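Local coordinates for arginase (PDB 5YNL), which probably hydrolyses L-arginine to L-ornithine and urea, serving as a cold-adapted arginase of an Antarctic yeast, at residues T131-A142 with L157-A168. Numbering follows the deposited sequence.
Sequences TKDVADRVYAHA and LAMGTVSGTFKA
Ala135 sits against Gly160, their CA atoms 3.7 Å apart, and one turn on, Tyr139 stands over Gly164 with a slightly wider CA spacing of 4.2 Å. The two glycines, four residues apart, form a GxxxG groove that brings the short helical segments to 7.0 Å at a crossing angle of -33°. A CB on either glycine would collide with the facing helix, whereas the single CB of Ala135 is small enough to lie against Gly160. Bare backbone therefore meets backbone: Ala135 CA lies 3.2 Å from Gly160 O in a CH...O contact, and Gly160 CA makes another with Thr131 O.

Branched side chains fill one flank. Val138, with CG1 anti to its backbone N (chi1 165°), lays that methyl 3.5 Å from Thr161 O. Thr165, whose OG1 also lies against Val138 CG1, bonds back to Thr161 O through that OG1, reaching the opposite face of the carbonyl from Thr165 N; OG1 is also hydrogen-bonded to Ser326, and Thr161 OG1 to Asp328, so both hydroxyls are satisfied although buried.

These neighbouring helices pack on the parallel sheet of the arginase α/β fold, joined through strand 147-152: Val134 reaches strand 57-63, while Thr161 and Thr165 touch His282 of strand 281-286.

At the more exposed border, the Lys167 and Tyr139 side chains cross at roughly a right angle. A lysine suits this exposed site: its methylenes lie against the ring, CG 3.5 Å from Tyr139 CD1, while the bent chain curls NZ into an off-centre cation-pi contact, 4.4 Å from the ring centroid. Ala168 CB touches Tyr139 CE1 (3.6 Å) and also Ala142 CB, near the C-terminal ends of both helices. Replacing Tyr139 by an alanine would probably leave the ammonium without its aromatic partner and open a gap beside Ala168 CB.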
loop_
_atom_site.group_PDB
_atom_site.type_symbol
_atom_site.label_atom_id
_atom_site.label_comp_id
_atom_site.label_asym_id
_atom_site.label_seq_id
_atom_site.Cartn_x
_atom_site.Cartn_y
_atom_site.Cartn_z
ATOM N N THR A 131 6.322 -10.036 8.923
ATOM C CA THR A 131 6.626 -8.821 8.163
ATOM C C THR A 131 7.990 -8.931 7.485
ATOM O O THR A 131 8.190 -8.383 6.399
ATOM C CB THR A 131 6.539 -7.538 9.026
ATOM O OG1 THR A 131 7.333 -7.686 10.206
ATOM C CG2 THR A 131 5.105 -7.260 9.428
ATOM N N LYS A 132 8.922 -9.644 8.120
ATOM C CA LYS A 132 10.241 -9.865 7.531
ATOM C C LYS A 132 10.078 -10.805 6.344
ATOM O O LYS A 132 10.654 -10.579 5.278
ATOM C CB LYS A 132 11.227 -10.443 8.561
ATOM C CG LYS A 132 12.681 -10.585 8.087
ATOM C CD LYS A 132 13.475 -11.465 9.072
ATOM C CE LYS A 132 14.993 -11.424 8.865
ATOM N NZ LYS A 132 15.713 -12.061 10.017
ATOM N N ASP A 133 9.278 -11.849 6.535
ATOM C CA ASP A 133 8.927 -12.777 5.464
ATOM C C ASP A 133 8.403 -12.003 4.247
ATOM O O ASP A 133 8.887 -12.179 3.123
ATOM C CB ASP A 133 7.906 -13.808 5.993
ATOM C CG ASP A 133 7.016 -14.387 4.904
ATOM O OD1 ASP A 133 5.987 -13.751 4.565
ATOM O OD2 ASP A 133 7.327 -15.491 4.408
ATOM N N VAL A 134 7.448 -11.109 4.483
ATOM C CA VAL A 134 6.894 -10.294 3.411
ATOM C C VAL A 134 7.953 -9.382 2.800
ATOM O O VAL A 134 8.065 -9.301 1.577
ATOM C CB VAL A 134 5.690 -9.470 3.895
ATOM C CG1 VAL A 134 5.238 -8.484 2.813
ATOM C CG2 VAL A 134 4.551 -10.405 4.316
ATOM N N ALA A 135 8.724 -8.703 3.650
ATOM C CA ALA A 135 9.773 -7.778 3.202
ATOM C C ALA A 135 10.731 -8.450 2.229
ATOM O O ALA A 135 11.201 -7.832 1.267
ATOM C CB ALA A 135 10.543 -7.251 4.385
ATOM N N ASP A 136 11.030 -9.718 2.500
ATOM C CA ASP A 136 11.950 -10.480 1.673
ATOM C C ASP A 136 11.310 -10.852 0.334
ATOM O O ASP A 136 11.910 -10.641 -0.727
ATOM C CB ASP A 136 12.428 -11.741 2.412
ATOM C CG ASP A 136 13.269 -11.424 3.642
ATOM O OD1 ASP A 136 14.085 -10.475 3.587
ATOM O OD2 ASP A 136 13.109 -12.129 4.663
ATOM N N ARG A 137 10.093 -11.395 0.380
ATOM C CA ARG A 137 9.423 -11.881 -0.831
ATOM C C ARG A 137 9.140 -10.721 -1.775
ATOM O O ARG A 137 9.264 -10.845 -2.998
ATOM C CB ARG A 137 8.125 -12.618 -0.483
ATOM C CG ARG A 137 8.311 -13.804 0.452
ATOM C CD ARG A 137 7.036 -14.100 1.246
ATOM N NE ARG A 137 5.929 -14.566 0.411
ATOM C CZ ARG A 137 4.679 -14.733 0.846
ATOM N NH1 ARG A 137 3.729 -15.159 0.017
ATOM N NH2 ARG A 137 4.377 -14.467 2.109
ATOM N N VAL A 138 8.774 -9.587 -1.186
ATOM C CA VAL A 138 8.509 -8.369 -1.934
ATOM C C VAL A 138 9.779 -7.888 -2.632
ATOM O O VAL A 138 9.744 -7.534 -3.813
ATOM C CB VAL A 138 7.919 -7.284 -1.015
ATOM C CG1 VAL A 138 7.984 -5.924 -1.671
ATOM C CG2 VAL A 138 6.485 -7.647 -0.636
ATOM N N TYR A 139 10.906 -7.913 -1.922
ATOM C CA TYR A 139 12.171 -7.508 -2.540
ATOM C C TYR A 139 12.550 -8.432 -3.692
ATOM O O TYR A 139 12.988 -7.960 -4.746
ATOM C CB TYR A 139 13.333 -7.431 -1.542
ATOM C CG TYR A 139 14.613 -7.059 -2.245
ATOM C CD1 TYR A 139 14.830 -5.762 -2.691
ATOM C CD2 TYR A 139 15.587 -8.010 -2.505
ATOM C CE1 TYR A 139 15.995 -5.416 -3.359
ATOM C CE2 TYR A 139 16.757 -7.676 -3.174
ATOM C CZ TYR A 139 16.953 -6.381 -3.596
ATOM O OH TYR A 139 18.108 -6.051 -4.257
ATOM N N ALA A 140 12.381 -9.739 -3.477
ATOM C CA ALA A 140 12.644 -10.748 -4.504
ATOM C C ALA A 140 11.971 -10.360 -5.813
ATOM O O ALA A 140 12.617 -10.250 -6.848
ATOM C CB ALA A 140 12.150 -12.109 -4.040
ATOM N N HIS A 141 10.664 -10.146 -5.756
ATOM C CA HIS A 141 9.928 -9.610 -6.895
ATOM C C HIS A 141 10.429 -8.216 -7.298
ATOM O O HIS A 141 10.667 -7.964 -8.477
ATOM C CB HIS A 141 8.424 -9.601 -6.599
ATOM C CG HIS A 141 7.843 -10.969 -6.417
ATOM N ND1 HIS A 141 7.372 -11.721 -7.468
ATOM C CD2 HIS A 141 7.679 -11.727 -5.306
ATOM C CE1 HIS A 141 6.923 -12.882 -7.012
ATOM N NE2 HIS A 141 7.101 -12.909 -5.706
ATOM N N ALA A 142 10.585 -7.318 -6.324
ATOM C CA ALA A 142 11.097 -5.969 -6.586
ATOM C C ALA A 142 12.459 -5.965 -7.303
ATOM O O ALA A 142 12.651 -5.272 -8.306
ATOM C CB ALA A 142 11.188 -5.176 -5.289
ATOM N N LEU A 157 1.368 -5.167 7.758
ATOM C CA LEU A 157 2.184 -5.879 6.774
ATOM C C LEU A 157 2.913 -4.901 5.839
ATOM O O LEU A 157 3.896 -5.288 5.170
ATOM C CB LEU A 157 1.328 -6.827 5.944
ATOM C CG LEU A 157 0.983 -8.215 6.467
ATOM C CD1 LEU A 157 1.116 -8.328 7.990
ATOM C CD2 LEU A 157 -0.420 -8.578 6.024
ATOM N N ALA A 158 2.436 -3.649 5.796
ATOM C CA ALA A 158 3.142 -2.604 5.047
ATOM C C ALA A 158 4.562 -2.329 5.570
ATOM O O ALA A 158 5.376 -1.730 4.873
ATOM C CB ALA A 158 2.339 -1.325 4.954
ATOM N N MET A 159 4.847 -2.758 6.793
ATOM C CA MET A 159 6.203 -2.748 7.283
ATOM C C MET A 159 7.079 -3.548 6.328
ATOM O O MET A 159 8.165 -3.105 5.943
ATOM C CB MET A 159 6.262 -3.344 8.691
ATOM C CG MET A 159 6.156 -2.298 9.792
ATOM S SD MET A 159 6.480 -2.936 11.452
ATOM C CE MET A 159 5.015 -3.958 11.689
ATOM N N GLY A 160 6.595 -4.715 5.919
ATOM C CA GLY A 160 7.364 -5.561 5.026
ATOM C C GLY A 160 7.362 -5.064 3.594
ATOM O O GLY A 160 8.425 -4.878 2.981
ATOM N N THR A 161 6.159 -4.849 3.069
ATOM C CA THR A 161 5.961 -4.423 1.690
ATOM C C THR A 161 6.763 -3.149 1.351
ATOM O O THR A 161 7.381 -3.051 0.279
ATOM C CB THR A 161 4.438 -4.231 1.414
ATOM O OG1 THR A 161 4.159 -4.294 0.012
ATOM C CG2 THR A 161 3.986 -2.928 1.919
ATOM N N VAL A 162 6.781 -2.190 2.275
ATOM C CA VAL A 162 7.461 -0.922 2.043
ATOM C C VAL A 162 8.986 -1.103 2.208
ATOM O O VAL A 162 9.779 -0.470 1.510
ATOM C CB VAL A 162 6.905 0.184 2.987
ATOM C CG1 VAL A 162 7.792 1.425 2.997
ATOM C CG2 VAL A 162 5.486 0.555 2.615
ATOM N N SER A 163 9.396 -1.990 3.112
ATOM C CA SER A 163 10.821 -2.252 3.282
ATOM C C SER A 163 11.428 -2.828 2.005
ATOM O O SER A 163 12.415 -2.309 1.496
ATOM C CB SER A 163 11.062 -3.199 4.454
ATOM O OG SER A 163 10.519 -2.662 5.645
ATOM N N GLY A 164 10.822 -3.893 1.483
ATOM C CA GLY A 164 11.292 -4.526 0.262
ATOM C C GLY A 164 11.328 -3.555 -0.901
ATOM O O GLY A 164 12.339 -3.441 -1.590
ATOM N N THR A 165 10.216 -2.850 -1.110
ATOM C CA THR A 165 10.067 -1.908 -2.212
ATOM C C THR A 165 11.117 -0.793 -2.151
ATOM O O THR A 165 11.775 -0.484 -3.157
ATOM C CB THR A 165 8.657 -1.301 -2.198
ATOM O OG1 THR A 165 7.684 -2.334 -2.455
ATOM C CG2 THR A 165 8.546 -0.201 -3.228
ATOM N N PHE A 166 11.277 -0.190 -0.975
ATOM C CA PHE A 166 12.243 0.894 -0.816
ATOM C C PHE A 166 13.666 0.387 -0.817
ATOM O O PHE A 166 14.576 1.113 -1.197
ATOM C CB PHE A 166 11.961 1.692 0.453
ATOM C CG PHE A 166 10.876 2.724 0.287
ATOM C CD1 PHE A 166 9.549 2.340 0.131
ATOM C CD2 PHE A 166 11.185 4.077 0.287
ATOM C CE1 PHE A 166 8.543 3.282 -0.021
ATOM C CE2 PHE A 166 10.189 5.026 0.139
ATOM C CZ PHE A 166 8.861 4.628 -0.023
ATOM N N LYS A 167 13.858 -0.853 -0.372
ATOM C CA LYS A 167 15.160 -1.506 -0.451
ATOM C C LYS A 167 15.589 -1.490 -1.901
ATOM O O LYS A 167 16.728 -1.161 -2.222
ATOM C CB LYS A 167 15.055 -2.958 0.034
ATOM C CG LYS A 167 16.296 -3.808 -0.203
ATOM C CD LYS A 167 16.910 -4.232 1.115
ATOM C CE LYS A 167 15.869 -4.847 2.027
ATOM N NZ LYS A 167 15.206 -6.031 1.407
ATOM N N ALA A 168 14.650 -1.830 -2.777
ATOM C CA ALA A 168 14.905 -1.834 -4.209
ATOM C C ALA A 168 14.739 -0.443 -4.817
ATOM O O ALA A 168 15.400 -0.112 -5.794
ATOM C CB ALA A 168 13.993 -2.811 -4.897
#